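Local coordinates for protein Dye-decolorizing peroxidase (Irpex lacteus, PDB 7D8M) that binds heme b and probably acts as a peroxidase of the dye-decolorizing (DyP) family, reducing hydrogen peroxide while oxidising dyes and related substrates, at residues E25-F30 with L153-R158; T116-V121 with E434-P439. One frame throughout, in Å; residues are numbered along the deposited sequence.

From the N terminus the chain first lays down strand 24-32, and contact 1 closes a loop of 122 residues by pairing it with strand 147-156, an outermost strand of the same antiparallel sheet. Residues 116-121 lie inside that loop, but their partner, 434-439, comes near the C terminus, so the two contacts cross instead of nesting. Contact 1 thus works within the N-terminal sheet, while contact 2 ties that sheet to strand 428-438, an outermost strand of the second four-stranded sheet. They meet at Phe-30, whose backbone probably hydrogen-bonds to Asp-119 and Gly-120, as strands 24-32 and 120-126 are neighbours.

Contact 1: residues E25-F30 with L153-R158; sequences EKFVFF and LDSAAR
Ser-155 grips the carbonyl oxygen of Glu-25 twice: its backbone N donates to Glu-25 O at 2.8 Å and its hydroxyl OG to the same oxygen at 2.7 Å, from opposite faces of the carbonyl plane. The bonds pair strand 24-32 with the edge strand 147-156 in the antiparallel sheet of the N-terminal ferredoxin-like half of the DyP fold. The hydroxyl bond depends on the serine torsion (chi1 64°), which tucks OG between its own backbone N and carbonyl carbon. Glu-25 N returns a bond to Ser-155 O at 2.9 Å, meeting it from above the carbonyl plane. In the next hydrogen-bonded pair, Phe-27 N reaches Leu-153 O at 2.8 Å, nearly straight at 173°, and Leu-153 N answers to Phe-27 O; both donors lie in the carbonyl planes. Between these pairs, Lys-26 and Asp-154 form a non-hydrogen-bonded pair with side chains side by side on the helix 129-143 face. A salt bridge joins NZ to OD1, but its modelled length is too short to trust; Asp-152 is a second carboxylate partner of the lysine. Glu-25, Phe-27, Leu-153 and Ser-155 point to the other face, where Ala-361 of strand 359-366 touches the last three and Thr-338 hydrogen-bonds Glu-25 OE1. Phe-27 CB packs on Leu-153 CB at 4.3 Å. With CG anti to the carbonyl carbon (chi1 -65°), the Phe-27 ring presents its edge to the partner strand: Leu-153 O lies in the ring plane, and CE1 stands 3.6 Å from Ser-155 OG.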
# COMPACT_ATOMS: atom_id res chain seq x y z
N GLU A 25 -5.88 -13.41 -2.27
CA GLU A 25 -6.60 -12.23 -2.73
C GLU A 25 -6.51 -12.15 -4.24
O GLU A 25 -5.41 -12.09 -4.79
CB GLU A 25 -6.06 -10.95 -2.08
CG GLU A 25 -7.02 -9.78 -2.26
CD GLU A 25 -6.54 -8.46 -1.69
OE1 GLU A 25 -5.42 -8.39 -1.14
OE2 GLU A 25 -7.30 -7.46 -1.81
N LYS A 26 -7.67 -12.15 -4.90
CA LYS A 26 -7.76 -12.06 -6.35
C LYS A 26 -8.20 -10.65 -6.73
O LYS A 26 -9.14 -10.10 -6.15
CB LYS A 26 -8.77 -13.08 -6.89
CG LYS A 26 -8.86 -13.21 -8.40
CD LYS A 26 -9.78 -14.39 -8.76
CE LYS A 26 -9.32 -15.20 -9.94
NZ LYS A 26 -7.92 -15.62 -9.96
N PHE A 27 -7.52 -10.06 -7.72
CA PHE A 27 -7.85 -8.74 -8.24
C PHE A 27 -8.41 -8.92 -9.64
O PHE A 27 -7.69 -9.38 -10.54
CB PHE A 27 -6.62 -7.83 -8.27
CG PHE A 27 -6.07 -7.51 -6.91
CD1 PHE A 27 -5.21 -8.39 -6.27
CD2 PHE A 27 -6.43 -6.33 -6.27
CE1 PHE A 27 -4.70 -8.09 -5.01
CE2 PHE A 27 -5.93 -6.02 -5.01
CZ PHE A 27 -5.07 -6.91 -4.38
N VAL A 28 -9.68 -8.56 -9.83
CA VAL A 28 -10.34 -8.71 -11.13
C VAL A 28 -10.54 -7.32 -11.72
O VAL A 28 -11.45 -6.59 -11.30
CB VAL A 28 -11.67 -9.47 -11.02
CG1 VAL A 28 -12.29 -9.64 -12.41
CG2 VAL A 28 -11.44 -10.83 -10.37
N PHE A 29 -9.72 -6.96 -12.70
CA PHE A 29 -9.81 -5.66 -13.35
C PHE A 29 -10.66 -5.81 -14.61
O PHE A 29 -10.49 -6.76 -15.39
CB PHE A 29 -8.43 -5.11 -13.70
CG PHE A 29 -7.52 -4.90 -12.49
CD1 PHE A 29 -7.57 -3.71 -11.77
CD2 PHE A 29 -6.66 -5.89 -12.07
CE1 PHE A 29 -6.74 -3.52 -10.65
CE2 PHE A 29 -5.82 -5.70 -10.97
CZ PHE A 29 -5.87 -4.51 -10.25
N PHE A 30 -11.57 -4.87 -14.82
CA PHE A 30 -12.57 -5.07 -15.86
C PHE A 30 -12.87 -3.77 -16.58
O PHE A 30 -12.64 -2.67 -16.06
CB PHE A 30 -13.87 -5.65 -15.29
CG PHE A 30 -14.51 -4.77 -14.23
CD1 PHE A 30 -15.35 -3.72 -14.59
CD2 PHE A 30 -14.28 -5.01 -12.89
CE1 PHE A 30 -15.94 -2.92 -13.62
CE2 PHE A 30 -14.87 -4.22 -11.91
CZ PHE A 30 -15.70 -3.17 -12.28
N LEU A 153 -5.39 -10.99 -11.50
CA LEU A 153 -4.15 -11.19 -10.74
C LEU A 153 -4.45 -11.91 -9.42
O LEU A 153 -5.27 -11.44 -8.62
CB LEU A 153 -3.46 -9.85 -10.46
CG LEU A 153 -2.26 -9.97 -9.52
CD1 LEU A 153 -1.17 -10.76 -10.20
CD2 LEU A 153 -1.74 -8.59 -9.11
N ASP A 154 -3.80 -13.05 -9.21
CA ASP A 154 -3.87 -13.76 -7.93
C ASP A 154 -2.69 -13.36 -7.05
O ASP A 154 -1.54 -13.38 -7.50
CB ASP A 154 -3.87 -15.27 -8.14
CG ASP A 154 -5.13 -15.76 -8.83
OD1 ASP A 154 -6.22 -15.32 -8.44
OD2 ASP A 154 -5.03 -16.56 -9.78
N SER A 155 -2.98 -13.02 -5.81
CA SER A 155 -1.96 -12.76 -4.82
C SER A 155 -2.20 -13.71 -3.66
O SER A 155 -3.32 -14.22 -3.48
CB SER A 155 -2.00 -11.30 -4.34
OG SER A 155 -3.22 -11.03 -3.68
N ALA A 156 -1.14 -14.00 -2.91
CA ALA A 156 -1.24 -14.95 -1.81
C ALA A 156 -0.22 -14.61 -0.74
O ALA A 156 0.90 -14.18 -1.04
CB ALA A 156 -1.02 -16.39 -2.30
N ALA A 157 -0.61 -14.79 0.52
CA ALA A 157 0.35 -14.66 1.61
C ALA A 157 1.44 -15.71 1.46
O ALA A 157 1.20 -16.83 0.99
CB ALA A 157 -0.33 -14.80 2.97
N ARG A 158 2.66 -15.34 1.86
CA ARG A 158 3.78 -16.26 1.75
C ARG A 158 3.62 -17.40 2.75
O ARG A 158 2.87 -17.27 3.72
CB ARG A 158 5.10 -15.49 1.95
CG ARG A 158 5.36 -14.51 0.81
CD ARG A 158 6.76 -13.91 0.85
NE ARG A 158 7.78 -14.94 1.00
CZ ARG A 158 8.90 -14.79 1.71
NH1 ARG A 158 9.14 -13.66 2.35
NH2 ARG A 158 9.77 -15.79 1.77

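Contact 2: residues T116-V121 with E434-P439; sequences TNVDGV and EYFFSP
The Phe-436 ring receives Val-121 CG1 squarely on one face: the methyl sits 3.5 Å from the centroid and only 4° off the ring normal, a CH-pi contact. On the opposite face lies Glu-434 CG, from two residues earlier on the same strand, displaced toward the rim. Val-118 CG1 comes in at the edge, near the ring plane, 3.7 Å from Phe-436 CE1, while Gly-120 CA approaches that same CE1 obliquely at 3.6 Å. A chi1 of 56° swings Val-121 CG1 in between the two backbone arms of its CA, which places the methyl over the ring; both valine side chains cross the phenylalanine at about a right angle. A classic beta bulge, with Asp-119 and Gly-120 set against Phe-30 of the neighbouring strand, opens strand 120-126 and carries Gly-120 CA to the ring. The contact joins the antiparallel sheets of the two ferredoxin-like halves of the DyP fold, away from the heme, and Phe-436 also packs on Ala-71 and Phe-221, one from each sheet. With an alanine here, the face under Val-121 CG1 and the edge beside Val-118 would disappear, which would probably open a gap between the sheets and leave both valines without their main partner across the contact. A water makes a polar link, donating to Val-118 O at 2.7 Å and to Glu-434 OE1 at 2.6 Å; Ser-73 OG also bonds to Val-118 O. The other carboxylate oxygen, OE2, takes Tyr-435 N on its anti lone pair at 2.8 Å and also accepts from Gln-95 N. Since Gln-95 opens helix 95-102, the helix end and these donors would probably favour a negative charge on the buried Glu-434, beside an otherwise apolar interface.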
# COMPACT_ATOMS: atom_id res chain seq x y z
N THR A 116 -6.84 4.10 -20.26
CA THR A 116 -8.00 4.35 -19.42
C THR A 116 -9.09 3.33 -19.71
O THR A 116 -10.28 3.60 -19.52
CB THR A 116 -8.52 5.78 -19.62
OG1 THR A 116 -8.86 5.97 -21.00
CG2 THR A 116 -7.46 6.80 -19.21
N ASN A 117 -8.68 2.14 -20.16
CA ASN A 117 -9.63 1.07 -20.44
C ASN A 117 -10.15 0.41 -19.17
O ASN A 117 -11.27 -0.12 -19.16
CB ASN A 117 -8.98 0.02 -21.34
CG ASN A 117 -10.00 -0.90 -22.00
OD1 ASN A 117 -10.89 -0.44 -22.72
ND2 ASN A 117 -9.88 -2.20 -21.76
N VAL A 118 -9.35 0.42 -18.10
CA VAL A 118 -9.78 -0.20 -16.85
C VAL A 118 -10.84 0.67 -16.19
O VAL A 118 -10.59 1.84 -15.86
CB VAL A 118 -8.58 -0.43 -15.92
CG1 VAL A 118 -9.06 -0.78 -14.51
CG2 VAL A 118 -7.68 -1.52 -16.50
N ASP A 119 -12.03 0.11 -16.01
CA ASP A 119 -13.17 0.82 -15.43
C ASP A 119 -13.34 0.54 -13.94
O ASP A 119 -13.99 1.34 -13.25
CB ASP A 119 -14.47 0.43 -16.16
CG ASP A 119 -14.57 1.05 -17.55
OD1 ASP A 119 -14.01 2.15 -17.75
OD2 ASP A 119 -15.22 0.46 -18.43
N GLY A 120 -12.78 -0.55 -13.43
CA GLY A 120 -12.88 -0.82 -12.01
C GLY A 120 -12.23 -2.14 -11.69
O GLY A 120 -11.68 -2.82 -12.56
N VAL A 121 -12.32 -2.51 -10.42
CA VAL A 121 -11.69 -3.73 -9.95
C VAL A 121 -12.55 -4.34 -8.84
O VAL A 121 -13.07 -3.63 -7.98
CB VAL A 121 -10.25 -3.45 -9.46
CG1 VAL A 121 -10.25 -2.36 -8.39
CG2 VAL A 121 -9.61 -4.72 -8.96
N GLU A 434 -3.85 1.44 -11.27
CA GLU A 434 -4.88 2.45 -11.51
C GLU A 434 -5.35 3.00 -10.18
O GLU A 434 -5.22 2.36 -9.13
CB GLU A 434 -6.04 1.84 -12.33
CG GLU A 434 -7.11 2.83 -12.80
CD GLU A 434 -6.53 4.01 -13.58
OE1 GLU A 434 -6.58 3.98 -14.84
OE2 GLU A 434 -6.04 4.96 -12.93
N TYR A 435 -5.89 4.22 -10.23
CA TYR A 435 -6.54 4.84 -9.09
C TYR A 435 -8.04 4.54 -9.15
O TYR A 435 -8.67 4.74 -10.18
CB TYR A 435 -6.32 6.35 -9.10
CG TYR A 435 -4.88 6.82 -9.11
CD1 TYR A 435 -3.90 6.20 -8.34
CD2 TYR A 435 -4.51 7.93 -9.86
CE1 TYR A 435 -2.56 6.67 -8.34
CE2 TYR A 435 -3.19 8.41 -9.87
CZ TYR A 435 -2.23 7.78 -9.10
OH TYR A 435 -0.92 8.27 -9.11
N PHE A 436 -8.60 4.07 -8.04
CA PHE A 436 -10.01 3.74 -7.96
C PHE A 436 -10.63 4.47 -6.78
O PHE A 436 -9.94 5.02 -5.92
CB PHE A 436 -10.25 2.23 -7.82
CG PHE A 436 -9.56 1.38 -8.86
CD1 PHE A 436 -10.24 0.99 -10.00
CD2 PHE A 436 -8.27 0.94 -8.67
CE1 PHE A 436 -9.63 0.19 -10.95
CE2 PHE A 436 -7.65 0.15 -9.62
CZ PHE A 436 -8.33 -0.24 -10.76
N PHE A 437 -11.96 4.46 -6.75
CA PHE A 437 -12.74 4.95 -5.61
C PHE A 437 -13.64 3.81 -5.13
O PHE A 437 -14.39 3.25 -5.93
CB PHE A 437 -13.58 6.17 -5.98
CG PHE A 437 -14.40 6.70 -4.84
CD1 PHE A 437 -13.80 7.42 -3.81
CD2 PHE A 437 -15.77 6.47 -4.78
CE1 PHE A 437 -14.55 7.90 -2.75
CE2 PHE A 437 -16.53 6.94 -3.72
CZ PHE A 437 -15.91 7.67 -2.70
N SER A 438 -13.54 3.48 -3.84
CA SER A 438 -14.40 2.49 -3.22
C SER A 438 -15.58 3.21 -2.59
O SER A 438 -15.40 3.85 -1.54
CB SER A 438 -13.65 1.69 -2.15
OG SER A 438 -12.67 0.84 -2.73
N PRO A 439 -16.77 3.15 -3.16
CA PRO A 439 -17.91 3.83 -2.54
C PRO A 439 -18.39 3.06 -1.32
O PRO A 439 -18.04 1.90 -1.09
CB PRO A 439 -18.97 3.83 -3.65
CG PRO A 439 -18.32 3.22 -4.86
CD PRO A 439 -17.15 2.44 -4.38
O HOH W 1 -8.76 3.84 -16.23